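Local coordinates for uncharacterized protein (Corynebacterium glutamicum, PDB 2NSF), which probably catalyses the mycothiol-dependent isomerisation of maleylpyruvate, as a zinc-binding enzyme, at residues 178-190 / 231-243. Sequence-based numbering, arbitrary orientation.
With SO4 (sulfate ion), chain D.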
loop_
_atom_site.group_PDB
_atom_site.type_symbol
_atom_site.label_atom_id
_atom_site.label_comp_id
_atom_site.label_asym_id
_atom_site.label_seq_id
_atom_site.Cartn_x
_atom_site.Cartn_y
_atom_site.Cartn_z
ATOM N N PHE A 178 10.571 5.676 3.503
ATOM C CA PHE A 178 9.499 6.377 2.803
ATOM C C PHE A 178 10.143 7.352 1.820
ATOM O O PHE A 178 9.548 7.720 0.805
ATOM C CB PHE A 178 8.606 7.120 3.801
ATOM C CG PHE A 178 7.535 6.255 4.403
ATOM C CD1 PHE A 178 6.288 6.150 3.794
ATOM C CD2 PHE A 178 7.796 5.483 5.532
ATOM C CE1 PHE A 178 5.311 5.283 4.299
ATOM C CE2 PHE A 178 6.831 4.613 6.045
ATOM C CZ PHE A 178 5.585 4.513 5.427
ATOM N N GLY A 179 11.376 7.753 2.127
ATOM C CA GLY A 179 12.104 8.663 1.260
ATOM C C GLY A 179 12.434 8.025 -0.075
ATOM O O GLY A 179 12.666 8.722 -1.065
ATOM N N ASP A 180 12.454 6.694 -0.107
ATOM C CA ASP A 180 12.739 5.949 -1.334
ATOM C C ASP A 180 11.564 5.970 -2.309
ATOM O O ASP A 180 11.732 5.759 -3.510
ATOM C CB ASP A 180 13.046 4.475 -1.026
ATOM C CG ASP A 180 14.382 4.278 -0.349
ATOM O OD1 ASP A 180 15.310 5.077 -0.611
ATOM O OD2 ASP A 180 14.510 3.306 0.431
ATOM N N ILE A 181 10.373 6.224 -1.782
ATOM C CA ILE A 181 9.161 6.208 -2.594
ATOM C C ILE A 181 8.976 7.413 -3.502
ATOM O O ILE A 181 9.035 8.560 -3.047
ATOM C CB ILE A 181 7.917 6.076 -1.691
ATOM C CG1 ILE A 181 8.068 4.849 -0.789
ATOM C CG2 ILE A 181 6.657 5.965 -2.542
ATOM C CD1 ILE A 181 7.015 4.756 0.302
ATOM N N PRO A 182 8.758 7.167 -4.808
ATOM C CA PRO A 182 8.557 8.245 -5.778
ATOM C C PRO A 182 7.511 9.231 -5.273
ATOM O O PRO A 182 6.468 8.842 -4.749
ATOM C CB PRO A 182 8.101 7.504 -7.026
ATOM C CG PRO A 182 8.895 6.237 -6.948
ATOM C CD PRO A 182 8.757 5.855 -5.482
ATOM N N GLU A 183 7.798 10.516 -5.438
ATOM C CA GLU A 183 6.904 11.563 -4.978
ATOM C C GLU A 183 5.459 11.432 -5.465
ATOM O O GLU A 183 4.527 11.692 -4.708
ATOM C CB GLU A 183 7.476 12.919 -5.380
ATOM C CG GLU A 183 6.733 14.107 -4.811
ATOM C CD GLU A 183 7.444 15.407 -5.120
ATOM O OE1 GLU A 183 8.620 15.539 -4.725
ATOM O OE2 GLU A 183 6.833 16.289 -5.757
ATOM N N VAL A 184 5.261 11.037 -6.719
ATOM C CA VAL A 184 3.902 10.913 -7.232
ATOM C C VAL A 184 3.109 9.906 -6.396
ATOM O O VAL A 184 1.907 10.075 -6.178
ATOM C CB VAL A 184 3.889 10.502 -8.733
ATOM C CG1 VAL A 184 4.422 9.086 -8.906
ATOM C CG2 VAL A 184 2.478 10.632 -9.292
ATOM N N ILE A 185 3.784 8.875 -5.903
ATOM C CA ILE A 185 3.118 7.882 -5.072
ATOM C C ILE A 185 2.865 8.446 -3.679
ATOM O O ILE A 185 1.795 8.241 -3.108
ATOM C CB ILE A 185 3.945 6.581 -4.994
ATOM C CG1 ILE A 185 3.860 5.856 -6.343
ATOM C CG2 ILE A 185 3.427 5.687 -3.865
ATOM C CD1 ILE A 185 4.750 4.647 -6.453
ATOM N N LEU A 186 3.837 9.172 -3.132
ATOM C CA LEU A 186 3.669 9.770 -1.810
ATOM C C LEU A 186 2.538 10.804 -1.814
ATOM O O LEU A 186 1.729 10.852 -0.884
ATOM C CB LEU A 186 4.970 10.445 -1.353
ATOM C CG LEU A 186 6.142 9.527 -0.991
ATOM C CD1 LEU A 186 7.344 10.371 -0.594
ATOM C CD2 LEU A 186 5.738 8.608 0.166
ATOM N N ARG A 187 2.483 11.632 -2.856
ATOM C CA ARG A 187 1.437 12.648 -2.951
ATOM C C ARG A 187 0.063 11.999 -3.027
ATOM O O ARG A 187 -0.892 12.472 -2.407
ATOM C CB ARG A 187 1.635 13.542 -4.179
ATOM C CG ARG A 187 2.814 14.500 -4.089
ATOM C CD ARG A 187 2.711 15.580 -5.166
ATOM N NE ARG A 187 2.565 15.008 -6.502
ATOM C CZ ARG A 187 3.567 14.801 -7.350
ATOM N NH1 ARG A 187 4.808 15.127 -7.014
ATOM N NH2 ARG A 187 3.331 14.256 -8.534
ATOM N N THR A 188 -0.035 10.917 -3.791
ATOM C CA THR A 188 -1.308 10.222 -3.931
ATOM C C THR A 188 -1.710 9.570 -2.607
ATOM O O THR A 188 -2.891 9.545 -2.255
ATOM C CB THR A 188 -1.240 9.164 -5.053
ATOM O OG1 THR A 188 -0.817 9.797 -6.271
ATOM C CG2 THR A 188 -2.620 8.541 -5.285
ATOM N N LEU A 189 -0.731 9.054 -1.867
ATOM C CA LEU A 189 -1.007 8.437 -0.570
ATOM C C LEU A 189 -1.476 9.473 0.451
ATOM O O LEU A 189 -2.404 9.222 1.224
ATOM C CB LEU A 189 0.244 7.739 -0.018
ATOM C CG LEU A 189 0.645 6.386 -0.600
ATOM C CD1 LEU A 189 1.995 5.956 -0.010
ATOM C CD2 LEU A 189 -0.437 5.355 -0.281
ATOM N N ALA A 190 -0.832 10.635 0.468
ATOM C CA ALA A 190 -1.219 11.674 1.416
ATOM C C ALA A 190 -2.677 12.062 1.195
ATOM O O ALA A 190 -3.446 12.216 2.150
ATOM C CB ALA A 190 -0.323 12.893 1.253
ATOM N N SER A 231 8.294 16.959 5.678
ATOM C CA SER A 231 8.459 16.744 4.248
ATOM C C SER A 231 7.350 15.768 3.868
ATOM O O SER A 231 6.697 15.200 4.743
ATOM C CB SER A 231 9.819 16.113 3.944
ATOM O OG SER A 231 9.910 14.816 4.519
ATOM N N LEU A 232 7.147 15.559 2.574
ATOM C CA LEU A 232 6.103 14.645 2.127
ATOM C C LEU A 232 6.328 13.236 2.676
ATOM O O LEU A 232 5.393 12.586 3.146
ATOM C CB LEU A 232 6.049 14.621 0.598
ATOM C CG LEU A 232 4.923 13.831 -0.068
ATOM C CD1 LEU A 232 3.563 14.413 0.319
ATOM C CD2 LEU A 232 5.115 13.870 -1.576
ATOM N N ALA A 233 7.570 12.758 2.629
ATOM C CA ALA A 233 7.858 11.422 3.144
ATOM C C ALA A 233 7.519 11.369 4.633
ATOM O O ALA A 233 7.001 10.372 5.131
ATOM C CB ALA A 233 9.323 11.078 2.926
ATOM N N GLY A 234 7.808 12.461 5.334
ATOM C CA GLY A 234 7.527 12.520 6.756
ATOM C C GLY A 234 6.048 12.451 7.106
ATOM O O GLY A 234 5.660 11.716 8.019
ATOM N N ILE A 235 5.209 13.202 6.398
ATOM C CA ILE A 235 3.791 13.170 6.728
ATOM C C ILE A 235 3.129 11.884 6.274
ATOM O O ILE A 235 2.171 11.442 6.892
ATOM C CB ILE A 235 3.008 14.397 6.169
ATOM C CG1 ILE A 235 3.051 14.438 4.643
ATOM C CG2 ILE A 235 3.582 15.678 6.770
ATOM C CD1 ILE A 235 2.117 15.483 4.040
ATOM N N VAL A 236 3.639 11.268 5.211
ATOM C CA VAL A 236 3.059 10.014 4.756
ATOM C C VAL A 236 3.423 8.891 5.732
ATOM O O VAL A 236 2.581 8.055 6.043
ATOM C CB VAL A 236 3.504 9.661 3.322
ATOM C CG1 VAL A 236 2.991 8.266 2.935
ATOM C CG2 VAL A 236 2.944 10.697 2.350
ATOM N N ARG A 237 4.660 8.865 6.228
ATOM C CA ARG A 237 5.028 7.828 7.199
ATOM C C ARG A 237 4.100 7.982 8.399
ATOM O O ARG A 237 3.590 7.000 8.944
ATOM C CB ARG A 237 6.483 7.981 7.671
ATOM C CG ARG A 237 6.835 7.093 8.876
ATOM C CD ARG A 237 8.247 7.346 9.412
ATOM N NE ARG A 237 9.279 6.613 8.673
ATOM C CZ ARG A 237 9.507 5.306 8.790
ATOM N NH1 ARG A 237 10.467 4.735 8.077
ATOM N NH2 ARG A 237 8.781 4.569 9.622
ATOM N N TYR A 238 3.886 9.232 8.802
ATOM C CA TYR A 238 3.020 9.544 9.934
ATOM C C TYR A 238 1.571 9.129 9.684
ATOM O O TYR A 238 0.969 8.431 10.502
ATOM C CB TYR A 238 3.072 11.051 10.235
ATOM C CG TYR A 238 2.008 11.512 11.208
ATOM C CD1 TYR A 238 2.091 11.209 12.567
ATOM C CD2 TYR A 238 0.896 12.228 10.761
ATOM C CE1 TYR A 238 1.092 11.609 13.461
ATOM C CE2 TYR A 238 -0.109 12.630 11.643
ATOM C CZ TYR A 238 -0.004 12.315 12.989
ATOM O OH TYR A 238 -0.994 12.705 13.862
ATOM N N ALA A 239 1.014 9.555 8.554
ATOM C CA ALA A 239 -0.374 9.236 8.223
ATOM C C ALA A 239 -0.587 7.736 8.081
ATOM O O ALA A 239 -1.669 7.220 8.379
ATOM C CB ALA A 239 -0.781 9.947 6.933
ATOM N N ALA A 240 0.450 7.038 7.629
ATOM C CA ALA A 240 0.373 5.593 7.444
ATOM C C ALA A 240 0.509 4.828 8.758
ATOM O O ALA A 240 0.517 3.591 8.768
ATOM C CB ALA A 240 1.450 5.142 6.455
ATOM N N GLY A 241 0.610 5.560 9.862
ATOM C CA GLY A 241 0.727 4.944 11.171
ATOM C C GLY A 241 2.087 4.319 11.411
ATOM O O GLY A 241 2.242 3.433 12.251
ATOM N N ARG A 242 3.085 4.790 10.679
ATOM C CA ARG A 242 4.404 4.224 10.839
ATOM C C ARG A 242 5.434 5.077 11.563
ATOM O O ARG A 242 6.631 4.810 11.486
ATOM C CB ARG A 242 4.914 3.750 9.493
ATOM C CG ARG A 242 4.396 2.357 9.185
ATOM C CD ARG A 242 3.875 2.252 7.784
ATOM N NE ARG A 242 3.520 0.886 7.401
ATOM C CZ ARG A 242 2.288 0.499 7.083
ATOM N NH1 ARG A 242 2.050 -0.755 6.724
ATOM N NH2 ARG A 242 1.284 1.364 7.141
ATOM N N GLY A 243 4.973 6.092 12.286
ATOM C CA GLY A 243 5.918 6.904 13.025
ATOM C C GLY A 243 5.789 8.399 12.870
ATOM O O GLY A 243 5.349 8.893 11.837
HETATM S S SO4 D . 12.018 8.192 6.284
HETATM O O1 SO4 D . 13.144 7.421 6.856
HETATM O O2 SO4 D . 11.863 8.047 4.822
HETATM O O3 SO4 D . 10.757 8.072 7.041
HETATM O O4 SO4 D . 12.405 9.578 6.469
#
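In the C-terminal domain, helix 183-190 packs on helix 232-239 at a 45° crossing, and the F178 ring, in the turn leading into helix 183-190, extends the joint. L232 is the knob of a knobs-into-holes contact, set among E183, L186, R187 and A190. Its CG stands anti to the backbone N (chi1 -174°), sending the branched end toward 183-190, where CD2 presses tightly on L186 CB (3.4 Å) and meets R187 CG (3.5 Å). One turn on, V236 splits its branches: CG1 meets L186 CD2 and L189 CD1 (both 3.9 Å), while CG2 turns to A190 CB. F178 lies with one face over R237, whose CA sits 3.7 Å from the ring centroid in a CH-pi contact; R242 CD comes at the ring edge, 3.7 Å from CZ. The R237 chain bends near its end; NE gives sulfate O3 a nearly straight bond (2.6 Å, 176°), and NH2 donates in its guanidinium plane to R242 O. G179 N binds sulfate O2. R242 itself pairs with D171 and passes near the zinc ligand H168. An apolar interhelical core thus ends where a sulfate, probably from the crystallisation liquor, marks a spot at which G179 N and R237 NE can hold an anion, R237 probably offsetting its charge.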